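Local coordinates for cycloalternan-forming enzyme (PDB 5F7U), which is a multidomain enzyme of glycosyl hydrolase family 31, built round a TIM barrel, with flanking beta domains and a family 6 carbohydrate-binding module near its C-terminus, at residues Asp808-Gly813 with Asp897-Phe902; Thr875-Ser880 with Gln915-Val920; Leu826-Tyr831 with Pro868-Glu873; Gln692-Thr697 with Asp790-Phe795; Thr881-Val886 with Ile931-Val936. The protein carries 1 engineered substitution. All blocks are in the same frame, centred on the assembly; numbering follows the deposited sequence.

Contact 1: residues Asp808-Gly813 with Asp897-Phe902; sequences DGYQLG and DTLDAF
F902 turns the edge of its ring toward the face of Y810, and L899, one helical turn earlier, meets the same ring nearer its CB end, at CD2. The aromatic pair is an offset edge-to-face (T-shaped) contact: the centroids are 5.7 Å apart and the planes stand at 71°. The touching atoms lie toward the hydroxyl end, with F902 CE2 3.9 Å from Y810 CE2 and 3.8 Å from Y810 OH. L899 crosses the tyrosine side chain obliquely. Its two methyls divide the work, CD1 reaching Y810 CD2 at 4.0 Å while CD2 rests against the backbone, 3.7 Å from G809 O and a similar distance from D808 O. The spacing of three residues puts L899 and F902 on one side of the helix, and with CG trans to the backbone N (chi1 -161° and -176°) each reaches Y810. The first turn is capped at its N-terminus: T898 OG1 accepts from A901 N at 3.1 Å. Y810 has further partners: its hydroxyl is hydrogen-bonded to T875 and its ring meets that of Y919. D808 O also accepts from N903 ND2, so the helix and the loop share a polar link beside the apolar one, and K921 forms a cation-pi contact with F902. These neighbours place the packing over the face of the sheet that bears Y919. The pattern is that of a short N-capped helix, in the connection from strand 891-892 to strand 908-912, packed with a loop over the outside of a beta-sandwich.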
# COMPACT_ATOMS: atom_id res chain seq x y z
N ASP A 808 27.35 4.38 18.91
CA ASP A 808 27.94 3.82 20.13
C ASP A 808 27.03 3.89 21.36
O ASP A 808 27.35 3.31 22.41
CB ASP A 808 29.27 4.52 20.45
CG ASP A 808 30.41 4.04 19.56
OD1 ASP A 808 30.21 3.15 18.71
OD2 ASP A 808 31.53 4.55 19.73
N GLY A 809 25.93 4.63 21.26
CA GLY A 809 24.94 4.70 22.34
C GLY A 809 24.03 3.47 22.38
O GLY A 809 23.47 3.14 23.42
N TYR A 810 23.87 2.81 21.23
CA TYR A 810 23.13 1.55 21.12
C TYR A 810 21.64 1.61 21.56
O TYR A 810 21.05 0.58 21.90
CB TYR A 810 23.89 0.42 21.87
CG TYR A 810 25.05 -0.14 21.09
CD1 TYR A 810 24.84 -1.02 20.01
CD2 TYR A 810 26.37 0.18 21.42
CE1 TYR A 810 25.90 -1.56 19.30
CE2 TYR A 810 27.44 -0.36 20.71
CZ TYR A 810 27.19 -1.23 19.65
OH TYR A 810 28.26 -1.76 18.95
N GLN A 811 21.05 2.80 21.55
CA GLN A 811 19.61 2.92 21.80
C GLN A 811 18.89 3.31 20.51
O GLN A 811 19.46 4.00 19.67
CB GLN A 811 19.33 3.98 22.87
CG GLN A 811 20.00 3.67 24.23
CD GLN A 811 19.31 2.55 25.00
OE1 GLN A 811 18.08 2.54 25.11
NE2 GLN A 811 20.08 1.59 25.55
N LEU A 812 17.64 2.88 20.38
CA LEU A 812 16.80 3.34 19.27
C LEU A 812 16.59 4.85 19.38
O LEU A 812 16.47 5.38 20.48
CB LEU A 812 15.45 2.61 19.28
CG LEU A 812 15.52 1.13 18.92
CD1 LEU A 812 14.16 0.50 19.21
CD2 LEU A 812 15.93 0.91 17.47
N GLY A 813 16.60 5.54 18.25
CA GLY A 813 16.38 6.98 18.23
C GLY A 813 17.64 7.84 18.34
O GLY A 813 17.55 9.01 18.69
N ASP A 897 32.20 -4.16 31.59
CA ASP A 897 31.43 -3.62 32.71
C ASP A 897 30.66 -2.35 32.37
O ASP A 897 29.64 -2.07 33.00
CB ASP A 897 32.33 -3.39 33.94
CG ASP A 897 32.76 -4.69 34.61
OD1 ASP A 897 31.96 -5.66 34.62
OD2 ASP A 897 33.90 -4.74 35.13
N THR A 898 31.14 -1.59 31.39
CA THR A 898 30.47 -0.36 30.94
C THR A 898 30.30 -0.35 29.43
O THR A 898 31.06 -1.01 28.70
CB THR A 898 31.25 0.93 31.30
OG1 THR A 898 32.49 0.97 30.56
CG2 THR A 898 31.53 1.04 32.80
N LEU A 899 29.33 0.43 28.97
CA LEU A 899 29.19 0.70 27.55
C LEU A 899 30.48 1.23 26.89
O LEU A 899 30.80 0.83 25.77
CB LEU A 899 27.99 1.63 27.30
CG LEU A 899 27.43 1.68 25.88
CD1 LEU A 899 27.20 0.28 25.32
CD2 LEU A 899 26.14 2.50 25.84
N ASP A 900 31.23 2.07 27.61
CA ASP A 900 32.55 2.57 27.15
C ASP A 900 33.53 1.44 26.83
O ASP A 900 34.13 1.44 25.75
CB ASP A 900 33.19 3.51 28.18
CG ASP A 900 32.59 4.91 28.17
OD1 ASP A 900 31.66 5.19 27.38
OD2 ASP A 900 33.06 5.75 28.97
N ALA A 901 33.66 0.49 27.76
CA ALA A 901 34.56 -0.65 27.62
C ALA A 901 34.13 -1.53 26.46
O ALA A 901 34.96 -1.99 25.67
CB ALA A 901 34.60 -1.46 28.92
N PHE A 902 32.81 -1.74 26.35
CA PHE A 902 32.22 -2.47 25.24
C PHE A 902 32.56 -1.87 23.89
O PHE A 902 32.91 -2.60 22.96
CB PHE A 902 30.70 -2.58 25.39
CG PHE A 902 30.06 -3.42 24.32
CD1 PHE A 902 30.17 -4.81 24.36
CD2 PHE A 902 29.39 -2.83 23.24
CE1 PHE A 902 29.59 -5.60 23.38
CE2 PHE A 902 28.84 -3.61 22.24
CZ PHE A 902 28.92 -4.99 22.31

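Contact 2: residues Thr875-Ser880 with Gln915-Val920; sequences TMQVFS and QNLTYV
V878 and T918 form one of two hydrogen-bonded pairs of an antiparallel ladder that joins strands 874-879 and 917-922 in the five-stranded sheet of a beta-sandwich. Their two N-H...O bonds are both 2.8 Å long, and the same double link recurs at M876 with V920. The strand directions differ by 158°. Between these pairs Q877 faces Y919, and beyond V878-T918 F879 faces L917, both in non-hydrogen-bonded positions, with the side chains of these four on one face and those of M876, V878, T918 and V920 on the other. Q877 and Y919 run side by side. The amide nitrogen NE2 of Q877 sits over one face of the tyrosine ring, displaced toward its rim and 3.4 Å from CZ of Y919, with amide and ring planes 39° apart. Further back, Q877 CG makes a CH-pi contact at 4.3 Å from the centroid of the Y919 ring. Both ends of the amide are held from outside, OE1 by R829 NE and NE2 by the carbonyl of Y810, which fixes its rotation above the ring. On the opposite face T918 OG1 donates to S880 OG at 3.1 Å. M876 and V878 pack on I931 and L933 of the second sheet. At the end of the ladder S880 N still binds N916 O, and N916 and L917 together face D912 in a G1 beta bulge. N916 ND2 also bonds E942, a magnesium ligand. The F879 ring, carried by CG trans to the backbone N (chi1 -168°), meets Q915 O edge-on and in plane, its CE1 3.7 Å from that oxygen.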
# COMPACT_ATOMS: atom_id res chain seq x y z
N THR A 875 27.19 -6.46 16.33
CA THR A 875 26.75 -6.49 17.71
C THR A 875 25.38 -7.16 17.77
O THR A 875 24.43 -6.70 17.13
CB THR A 875 26.65 -5.08 18.32
OG1 THR A 875 27.92 -4.41 18.25
CG2 THR A 875 26.19 -5.14 19.79
N MET A 876 25.27 -8.26 18.51
CA MET A 876 23.96 -8.82 18.81
C MET A 876 23.38 -8.09 20.02
O MET A 876 24.10 -7.81 20.98
CB MET A 876 24.03 -10.32 19.14
CG MET A 876 24.75 -11.22 18.14
SD MET A 876 24.09 -11.18 16.46
CE MET A 876 22.42 -11.77 16.70
N GLN A 877 22.08 -7.80 19.98
CA GLN A 877 21.36 -7.42 21.20
C GLN A 877 20.29 -8.46 21.45
O GLN A 877 19.22 -8.45 20.82
CB GLN A 877 20.72 -6.03 21.08
CG GLN A 877 21.69 -4.86 20.98
CD GLN A 877 21.00 -3.51 20.97
OE1 GLN A 877 19.84 -3.38 20.54
NE2 GLN A 877 21.71 -2.48 21.43
N VAL A 878 20.57 -9.36 22.38
CA VAL A 878 19.71 -10.52 22.63
C VAL A 878 18.83 -10.25 23.86
O VAL A 878 19.35 -9.99 24.95
CB VAL A 878 20.54 -11.81 22.85
CG1 VAL A 878 19.64 -13.04 22.92
CG2 VAL A 878 21.59 -11.99 21.76
N PHE A 879 17.52 -10.39 23.68
CA PHE A 879 16.55 -10.23 24.79
C PHE A 879 16.67 -11.45 25.69
O PHE A 879 16.36 -12.57 25.26
CB PHE A 879 15.14 -10.08 24.19
CG PHE A 879 14.08 -9.62 25.17
CD1 PHE A 879 14.20 -8.42 25.88
CD2 PHE A 879 12.88 -10.36 25.30
CE1 PHE A 879 13.18 -7.97 26.73
CE2 PHE A 879 11.88 -9.93 26.16
CZ PHE A 879 12.01 -8.73 26.86
N SER A 880 17.17 -11.26 26.91
CA SER A 880 17.40 -12.38 27.84
C SER A 880 17.84 -11.84 29.18
O SER A 880 18.13 -10.66 29.31
CB SER A 880 18.52 -13.31 27.33
OG SER A 880 19.81 -12.73 27.51
N GLN A 915 17.00 -2.50 29.53
CA GLN A 915 16.34 -3.10 28.36
C GLN A 915 16.30 -4.62 28.42
O GLN A 915 15.60 -5.25 27.61
CB GLN A 915 17.06 -2.67 27.08
CG GLN A 915 16.99 -1.17 26.78
CD GLN A 915 15.61 -0.73 26.29
OE1 GLN A 915 14.90 -1.50 25.65
NE2 GLN A 915 15.24 0.51 26.58
N ASN A 916 17.04 -5.21 29.37
CA ASN A 916 17.24 -6.65 29.44
C ASN A 916 17.77 -7.22 28.13
O ASN A 916 17.24 -8.18 27.56
CB ASN A 916 15.98 -7.37 29.94
CG ASN A 916 15.61 -6.97 31.35
OD1 ASN A 916 16.42 -7.11 32.29
ND2 ASN A 916 14.39 -6.47 31.53
N LEU A 917 18.81 -6.57 27.61
CA LEU A 917 19.46 -7.01 26.39
C LEU A 917 20.91 -7.33 26.65
O LEU A 917 21.62 -6.54 27.26
CB LEU A 917 19.40 -5.91 25.32
CG LEU A 917 18.02 -5.52 24.80
CD1 LEU A 917 18.17 -4.28 23.94
CD2 LEU A 917 17.41 -6.65 23.98
N THR A 918 21.33 -8.51 26.18
CA THR A 918 22.75 -8.88 26.14
C THR A 918 23.39 -8.43 24.82
O THR A 918 23.00 -8.89 23.74
CB THR A 918 22.95 -10.39 26.30
OG1 THR A 918 22.28 -10.83 27.49
CG2 THR A 918 24.45 -10.69 26.45
N TYR A 919 24.40 -7.57 24.92
CA TYR A 919 25.15 -7.15 23.73
C TYR A 919 26.31 -8.11 23.53
O TYR A 919 27.01 -8.41 24.49
CB TYR A 919 25.74 -5.74 23.89
CG TYR A 919 24.79 -4.55 24.08
CD1 TYR A 919 23.46 -4.72 24.49
CD2 TYR A 919 25.27 -3.26 23.92
CE1 TYR A 919 22.63 -3.62 24.69
CE2 TYR A 919 24.46 -2.15 24.13
CZ TYR A 919 23.14 -2.34 24.52
OH TYR A 919 22.33 -1.26 24.73
N VAL A 920 26.51 -8.57 22.29
CA VAL A 920 27.67 -9.44 21.97
C VAL A 920 28.36 -8.89 20.72
O VAL A 920 27.75 -8.82 19.65
CB VAL A 920 27.27 -10.92 21.74
CG1 VAL A 920 28.50 -11.78 21.43
CG2 VAL A 920 26.55 -11.50 22.96

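Contact 3: residues Leu826-Tyr831 with Pro868-Glu873; sequences LTFRVY and PAMADE
The backbones come nearest at L826 and E873, whose CA atoms are 6.9 Å apart, where strand 825-830 passes the loop residues that lead into its parallel neighbour, strand 874-879. Water 1 occupies this approach: it accepts from L826 N at 2.9 Å and lies 2.7 Å from E873 O, to which it probably donates. The side chains meet deeper in, and there the terminal methyl of M870 does most of the touching. Its CE lies 3.7 Å from L826 CD2. The same methyl is 3.9 Å from F828 CZ, at the edge of the phenyl ring and near its plane, so this is contact with the rim and not stacking on a face. M870 and F828 arrive from opposite directions, whereas M870 and L826 cross at about a right angle. The methionine starts with CG trans to the carbonyl carbon (chi1 -58°) and is then folded back on itself, with chi2 -67° and chi3 -77°; the double bend brings the methyl against both partners at once. L826 CD2 also approaches D872 CB, at 4.2 Å. The side chain of D872 itself is about 5 Å from a bound magnesium ion. F828 packs further on M876 of strand 874-879 and on P803 of strand 801-806. M870 packs in addition on R850 of the neighbouring sheet. Alternation of inward L826 and F828 with outward T827, and a connection from strand 862-867 to strand 874-879 that crosses from one sheet to the other, are characteristic of the end of a two-sheet beta-sandwich.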
# COMPACT_ATOMS: atom_id res chain seq x y z
N LEU A 826 26.77 -2.08 13.04
CA LEU A 826 25.76 -3.02 12.52
C LEU A 826 25.37 -3.95 13.68
O LEU A 826 26.25 -4.56 14.31
CB LEU A 826 26.30 -3.81 11.34
CG LEU A 826 25.44 -4.91 10.72
CD1 LEU A 826 24.17 -4.35 10.11
CD2 LEU A 826 26.30 -5.60 9.67
N THR A 827 24.07 -4.02 13.93
CA THR A 827 23.51 -4.61 15.15
C THR A 827 22.35 -5.52 14.77
O THR A 827 21.64 -5.22 13.82
CB THR A 827 23.05 -3.50 16.12
OG1 THR A 827 24.17 -2.67 16.45
CG2 THR A 827 22.48 -4.08 17.44
N PHE A 828 22.18 -6.64 15.48
CA PHE A 828 21.01 -7.49 15.26
C PHE A 828 20.29 -7.66 16.59
O PHE A 828 20.85 -8.25 17.52
CB PHE A 828 21.38 -8.86 14.68
CG PHE A 828 21.99 -8.78 13.32
CD1 PHE A 828 23.36 -8.55 13.17
CD2 PHE A 828 21.20 -8.92 12.17
CE1 PHE A 828 23.94 -8.44 11.91
CE2 PHE A 828 21.78 -8.85 10.90
CZ PHE A 828 23.14 -8.59 10.78
N ARG A 829 19.07 -7.14 16.65
CA ARG A 829 18.19 -7.29 17.80
C ARG A 829 17.46 -8.63 17.66
O ARG A 829 16.87 -8.90 16.62
CB ARG A 829 17.20 -6.12 17.84
CG ARG A 829 16.18 -6.12 18.97
CD ARG A 829 16.78 -5.87 20.35
NE ARG A 829 17.24 -4.49 20.55
CZ ARG A 829 16.47 -3.46 20.88
NH1 ARG A 829 17.03 -2.27 21.10
NH2 ARG A 829 15.15 -3.62 20.99
N VAL A 830 17.52 -9.45 18.71
CA VAL A 830 17.05 -10.83 18.68
C VAL A 830 16.11 -11.08 19.84
O VAL A 830 16.46 -10.79 20.99
CB VAL A 830 18.25 -11.83 18.75
CG1 VAL A 830 17.76 -13.28 18.80
CG2 VAL A 830 19.17 -11.64 17.53
N TYR A 831 14.92 -11.61 19.53
CA TYR A 831 13.95 -12.04 20.53
C TYR A 831 13.86 -13.56 20.44
O TYR A 831 13.04 -14.08 19.67
CB TYR A 831 12.59 -11.33 20.31
CG TYR A 831 12.72 -9.84 20.48
CD1 TYR A 831 12.65 -9.25 21.74
CD2 TYR A 831 12.97 -9.02 19.38
CE1 TYR A 831 12.80 -7.88 21.91
CE2 TYR A 831 13.12 -7.64 19.53
CZ TYR A 831 13.04 -7.09 20.81
OH TYR A 831 13.20 -5.74 20.98
N PRO A 868 27.00 -15.71 9.91
CA PRO A 868 27.75 -16.07 8.71
C PRO A 868 28.97 -15.16 8.60
O PRO A 868 29.14 -14.27 9.44
CB PRO A 868 26.75 -15.79 7.59
CG PRO A 868 25.98 -14.61 8.09
CD PRO A 868 25.86 -14.83 9.59
N ALA A 869 29.81 -15.37 7.58
CA ALA A 869 30.87 -14.42 7.26
C ALA A 869 30.26 -13.02 7.09
O ALA A 869 29.20 -12.89 6.48
CB ALA A 869 31.59 -14.85 6.00
N MET A 870 30.90 -12.02 7.68
CA MET A 870 30.43 -10.62 7.60
C MET A 870 31.61 -9.73 7.20
O MET A 870 32.76 -10.06 7.47
CB MET A 870 29.87 -10.13 8.94
CG MET A 870 28.71 -10.93 9.51
SD MET A 870 27.17 -10.81 8.56
CE MET A 870 26.59 -9.19 9.04
N ALA A 871 31.30 -8.59 6.59
CA ALA A 871 32.32 -7.62 6.22
C ALA A 871 32.54 -6.58 7.31
O ALA A 871 33.49 -5.80 7.25
CB ALA A 871 31.94 -6.94 4.91
N ASP A 872 31.67 -6.58 8.32
CA ASP A 872 31.69 -5.60 9.40
C ASP A 872 31.70 -6.30 10.74
O ASP A 872 31.20 -7.42 10.86
CB ASP A 872 30.44 -4.72 9.35
CG ASP A 872 30.30 -3.94 8.06
OD1 ASP A 872 30.90 -2.86 7.96
OD2 ASP A 872 29.57 -4.39 7.15
N GLU A 873 32.25 -5.61 11.74
CA GLU A 873 31.98 -5.91 13.15
C GLU A 873 30.46 -5.98 13.36
O GLU A 873 29.71 -5.23 12.74
CB GLU A 873 32.59 -4.80 14.00
CG GLU A 873 32.31 -4.79 15.49
CD GLU A 873 33.07 -3.66 16.16
OE1 GLU A 873 34.30 -3.79 16.33
OE2 GLU A 873 32.46 -2.62 16.49
O HOH W 1 29.57 -2.51 12.45

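Contact 4: residues Gln692-Thr697 with Asp790-Phe795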
# COMPACT_ATOMS: atom_id res chain seq x y z
N GLN A 692 12.91 14.09 15.43
CA GLN A 692 14.24 13.50 15.43
C GLN A 692 14.22 12.07 15.96
O GLN A 692 14.83 11.18 15.35
CB GLN A 692 15.20 14.35 16.26
CG GLN A 692 15.57 15.67 15.60
CD GLN A 692 16.30 16.60 16.55
OE1 GLN A 692 16.24 16.43 17.77
NE2 GLN A 692 17.00 17.60 16.00
N LYS A 693 13.50 11.84 17.06
CA LYS A 693 13.43 10.48 17.63
C LYS A 693 12.95 9.50 16.57
O LYS A 693 13.56 8.46 16.37
CB LYS A 693 12.52 10.44 18.85
CG LYS A 693 12.33 9.02 19.42
CD LYS A 693 11.63 8.99 20.77
CE LYS A 693 10.11 9.14 20.63
NZ LYS A 693 9.38 8.73 21.88
N TYR A 694 11.85 9.84 15.89
CA TYR A 694 11.28 8.94 14.90
C TYR A 694 12.11 8.81 13.63
O TYR A 694 12.30 7.70 13.13
CB TYR A 694 9.80 9.28 14.62
CG TYR A 694 9.01 8.84 15.81
CD1 TYR A 694 8.83 7.48 16.08
CD2 TYR A 694 8.53 9.77 16.73
CE1 TYR A 694 8.17 7.06 17.22
CE2 TYR A 694 7.86 9.36 17.89
CZ TYR A 694 7.69 8.01 18.12
OH TYR A 694 7.04 7.58 19.26
N LEU A 695 12.62 9.93 13.11
CA LEU A 695 13.51 9.85 11.95
C LEU A 695 14.77 9.04 12.27
O LEU A 695 15.20 8.21 11.46
CB LEU A 695 13.88 11.24 11.42
CG LEU A 695 14.89 11.24 10.25
CD1 LEU A 695 14.42 10.40 9.06
CD2 LEU A 695 15.22 12.67 9.83
N TYR A 696 15.38 9.29 13.43
CA TYR A 696 16.60 8.53 13.80
C TYR A 696 16.28 7.06 13.99
O TYR A 696 17.06 6.20 13.57
CB TYR A 696 17.30 9.09 15.04
CG TYR A 696 17.69 10.57 14.98
CD1 TYR A 696 17.82 11.26 13.76
CD2 TYR A 696 17.97 11.25 16.17
CE1 TYR A 696 18.17 12.61 13.73
CE2 TYR A 696 18.32 12.60 16.15
CZ TYR A 696 18.42 13.27 14.93
OH TYR A 696 18.76 14.59 14.95
N THR A 697 15.13 6.77 14.60
CA THR A 697 14.69 5.37 14.73
C THR A 697 14.59 4.70 13.36
O THR A 697 15.06 3.55 13.18
CB THR A 697 13.38 5.22 15.55
OG1 THR A 697 13.63 5.70 16.87
CG2 THR A 697 12.97 3.76 15.66
N ASP A 790 4.09 11.70 22.26
CA ASP A 790 5.42 11.41 21.74
C ASP A 790 5.69 9.93 21.55
O ASP A 790 6.77 9.57 21.07
CB ASP A 790 6.46 12.00 22.69
CG ASP A 790 6.27 13.46 22.91
OD1 ASP A 790 6.14 14.18 21.90
OD2 ASP A 790 6.27 13.91 24.09
N THR A 791 4.70 9.09 21.87
CA THR A 791 4.88 7.64 22.02
C THR A 791 4.13 6.86 20.95
O THR A 791 2.97 7.15 20.65
CB THR A 791 4.38 7.22 23.43
OG1 THR A 791 5.18 7.89 24.42
CG2 THR A 791 4.44 5.70 23.67
N LEU A 792 4.80 5.85 20.40
CA LEU A 792 4.20 4.97 19.38
C LEU A 792 4.36 3.52 19.82
O LEU A 792 5.49 3.05 19.92
CB LEU A 792 4.94 5.17 18.04
CG LEU A 792 4.53 4.29 16.85
CD1 LEU A 792 3.19 4.74 16.29
CD2 LEU A 792 5.57 4.40 15.75
N PRO A 793 3.25 2.77 20.03
CA PRO A 793 3.40 1.34 20.38
C PRO A 793 3.95 0.56 19.20
O PRO A 793 3.36 0.57 18.12
CB PRO A 793 1.95 0.88 20.67
CG PRO A 793 1.16 2.15 20.84
CD PRO A 793 1.84 3.20 20.01
N VAL A 794 5.11 -0.09 19.37
CA VAL A 794 5.69 -0.97 18.34
C VAL A 794 6.21 -2.22 19.05
O VAL A 794 6.93 -2.09 20.04
CB VAL A 794 6.83 -0.32 17.53
CG1 VAL A 794 7.30 -1.27 16.43
CG2 VAL A 794 6.39 0.99 16.86
N PHE A 795 5.87 -3.39 18.52
CA PHE A 795 6.22 -4.67 19.15
C PHE A 795 6.88 -5.62 18.18
O PHE A 795 6.50 -5.69 17.00
CB PHE A 795 4.97 -5.37 19.70
CG PHE A 795 4.05 -4.46 20.47
CD1 PHE A 795 3.13 -3.64 19.80
CD2 PHE A 795 4.10 -4.41 21.88
CE1 PHE A 795 2.29 -2.79 20.50
CE2 PHE A 795 3.24 -3.58 22.59
CZ PHE A 795 2.33 -2.77 21.90
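At the interface between a helix of the family 31 TIM-barrel region, 687-700, and the C-terminal beta domain of that family, K693 and Y694 both reach for a single carbonyl oxygen in the loop before strand 794-797. Y694 OH donates to D790 O at 2.7 Å, and K693 NZ donates to the same oxygen at 2.9 Å. The two donors come from opposite faces of the carbonyl plane: the ammonium stands 39° out of it and the hydroxyl is tilted from it by 33°. D790 O itself lies at the edge of the tyrosine ring, in its plane. The lysine leaves the helix with CG trans to the backbone N and turns only at chi3 (80°), a bend that brings NZ round to the oxygen. The tyrosine ring has an apolar partner too. L792 crosses it obliquely, with CB 3.8 Å and CD2 4.0 Å from Y694 CE1. Helix 642-653 also packs here, with Y694 on T649, A650 and A653. The carboxylate of D790 is engaged away from the lysine, in a salt bridge with K646 and a hydrogen bond with T690. With one neutral oxygen gripped by a hydroxyl and a cation, the D790-T791 peptide would be expected to be polarised, and the loop is tied to the barrel helix through its backbone.

Contact 5: residues Thr881-Val886 with Ile931-Val936; sequences TEPTSV and IVLNGV
T881 and G935 are joined through water 2, which accepts from T881 OG1 at 2.7 Å and donates to both E882 O and G935 O, at 2.6 Å and 2.8 Å. T881 OG1 is also hydrogen-bonded to N937 N, while the carboxylate of E882 turns to K895 in a salt bridge. P883 comes next and crosses V936 obliquely, its ring carbon CG 3.7 Å from V936 CG1. T884 N then donates to N934 O at 2.9 Å. T884 OG1 lies 3.6 Å from G935 CA, a close passage along a glycine of positive phi. At S885 the antiparallel pairing begins: N934 N donates to S885 O at 2.9 Å and a fairly straight 164°, and a weak hydrogen bond, its proton not settled, joins S885 OG and N934 OD1. V886, in the following non-hydrogen-bonded pair, touches L933 through CG2, which is 4.3 Å from L933 CG, and also packs on V920 of the facing sheet. The chemistry therefore divides, with a water bridge in the loop before the strand and two unlike faces along it: apolar V886 and L933 pack against the facing sheet, while the partly exposed S885 and N934 lie on the other face of their own.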
# COMPACT_ATOMS: atom_id res chain seq x y z
N THR A 881 17.91 -12.73 30.18
CA THR A 881 18.58 -12.37 31.43
C THR A 881 20.10 -12.33 31.21
O THR A 881 20.59 -12.72 30.14
CB THR A 881 18.25 -13.34 32.57
OG1 THR A 881 18.67 -14.66 32.18
CG2 THR A 881 16.75 -13.32 32.86
N GLU A 882 20.84 -11.88 32.22
CA GLU A 882 22.29 -11.72 32.11
C GLU A 882 23.04 -13.05 32.00
O GLU A 882 22.90 -13.89 32.89
CB GLU A 882 22.83 -10.94 33.31
CG GLU A 882 24.30 -10.57 33.16
CD GLU A 882 24.79 -9.59 34.21
OE1 GLU A 882 24.07 -9.38 35.21
OE2 GLU A 882 25.89 -9.03 34.05
N PRO A 883 23.87 -13.22 30.95
CA PRO A 883 24.67 -14.45 30.84
C PRO A 883 25.69 -14.62 31.95
O PRO A 883 26.11 -13.63 32.58
CB PRO A 883 25.44 -14.26 29.52
CG PRO A 883 24.71 -13.21 28.77
CD PRO A 883 24.14 -12.30 29.83
N THR A 884 26.09 -15.86 32.17
CA THR A 884 27.23 -16.16 33.04
C THR A 884 28.53 -16.18 32.24
O THR A 884 29.61 -15.96 32.79
CB THR A 884 27.05 -17.49 33.79
OG1 THR A 884 26.75 -18.54 32.86
CG2 THR A 884 25.89 -17.38 34.79
N SER A 885 28.43 -16.47 30.94
CA SER A 885 29.55 -16.35 30.00
C SER A 885 29.02 -16.28 28.58
O SER A 885 27.87 -16.66 28.32
CB SER A 885 30.54 -17.51 30.13
OG SER A 885 29.95 -18.73 29.72
N VAL A 886 29.85 -15.78 27.68
CA VAL A 886 29.54 -15.78 26.25
C VAL A 886 30.77 -16.30 25.53
O VAL A 886 31.87 -15.89 25.84
CB VAL A 886 29.14 -14.38 25.72
CG1 VAL A 886 28.84 -14.41 24.22
CG2 VAL A 886 27.92 -13.85 26.46
N ILE A 931 28.20 -18.20 18.10
CA ILE A 931 28.08 -17.41 19.33
C ILE A 931 27.16 -18.19 20.27
O ILE A 931 26.08 -18.62 19.86
CB ILE A 931 27.49 -16.00 19.06
CG1 ILE A 931 28.41 -15.18 18.13
CG2 ILE A 931 27.22 -15.24 20.37
CD1 ILE A 931 27.77 -13.92 17.56
N VAL A 932 27.59 -18.38 21.51
CA VAL A 932 26.73 -19.03 22.52
C VAL A 932 26.65 -18.15 23.76
O VAL A 932 27.69 -17.75 24.32
CB VAL A 932 27.21 -20.46 22.89
CG1 VAL A 932 26.27 -21.09 23.89
CG2 VAL A 932 27.30 -21.34 21.65
N LEU A 933 25.42 -17.86 24.19
CA LEU A 933 25.16 -17.20 25.47
C LEU A 933 24.82 -18.28 26.48
O LEU A 933 23.86 -19.05 26.27
CB LEU A 933 24.00 -16.20 25.36
CG LEU A 933 24.19 -14.87 24.62
CD1 LEU A 933 24.43 -15.06 23.12
CD2 LEU A 933 22.93 -14.03 24.80
N ASN A 934 25.59 -18.35 27.56
CA ASN A 934 25.38 -19.35 28.62
C ASN A 934 24.75 -18.77 29.87
O ASN A 934 24.98 -17.61 30.20
CB ASN A 934 26.69 -20.01 29.02
CG ASN A 934 27.32 -20.78 27.87
OD1 ASN A 934 28.42 -20.42 27.41
ND2 ASN A 934 26.65 -21.81 27.40
N GLY A 935 23.98 -19.59 30.56
CA GLY A 935 23.36 -19.17 31.81
C GLY A 935 22.23 -18.16 31.67
O GLY A 935 21.93 -17.45 32.62
N VAL A 936 21.62 -18.12 30.49
CA VAL A 936 20.55 -17.13 30.20
C VAL A 936 19.15 -17.73 30.29
O VAL A 936 18.94 -18.88 29.93
CB VAL A 936 20.68 -16.50 28.80
CG1 VAL A 936 21.92 -15.62 28.74
CG2 VAL A 936 20.72 -17.58 27.71
O HOH W 2 20.78 -15.17 33.75

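Overall arrangement
Contacts 1, 2, 3 and 5 belong to one beta-sandwich; contact 4 lies at the barrel, but meets contact 1 where T697 touches G813, their centres being about 19 Å apart. Contact 2 is the most fully buried and relies on a regular backbone ladder. Contact 3, also buried, shares its sheet, strands 825-830 and 874-879 being neighbours, yet crosses by methyl packing and a water. Contacts 1, 4 and 5 are partly buried. Contact 5 lies in the facing sheet and mixes a shorter ladder with polar, partly exposed residues. Contact 1 covers the outer face of contact 2, where Y810 OH meets T875 OG1.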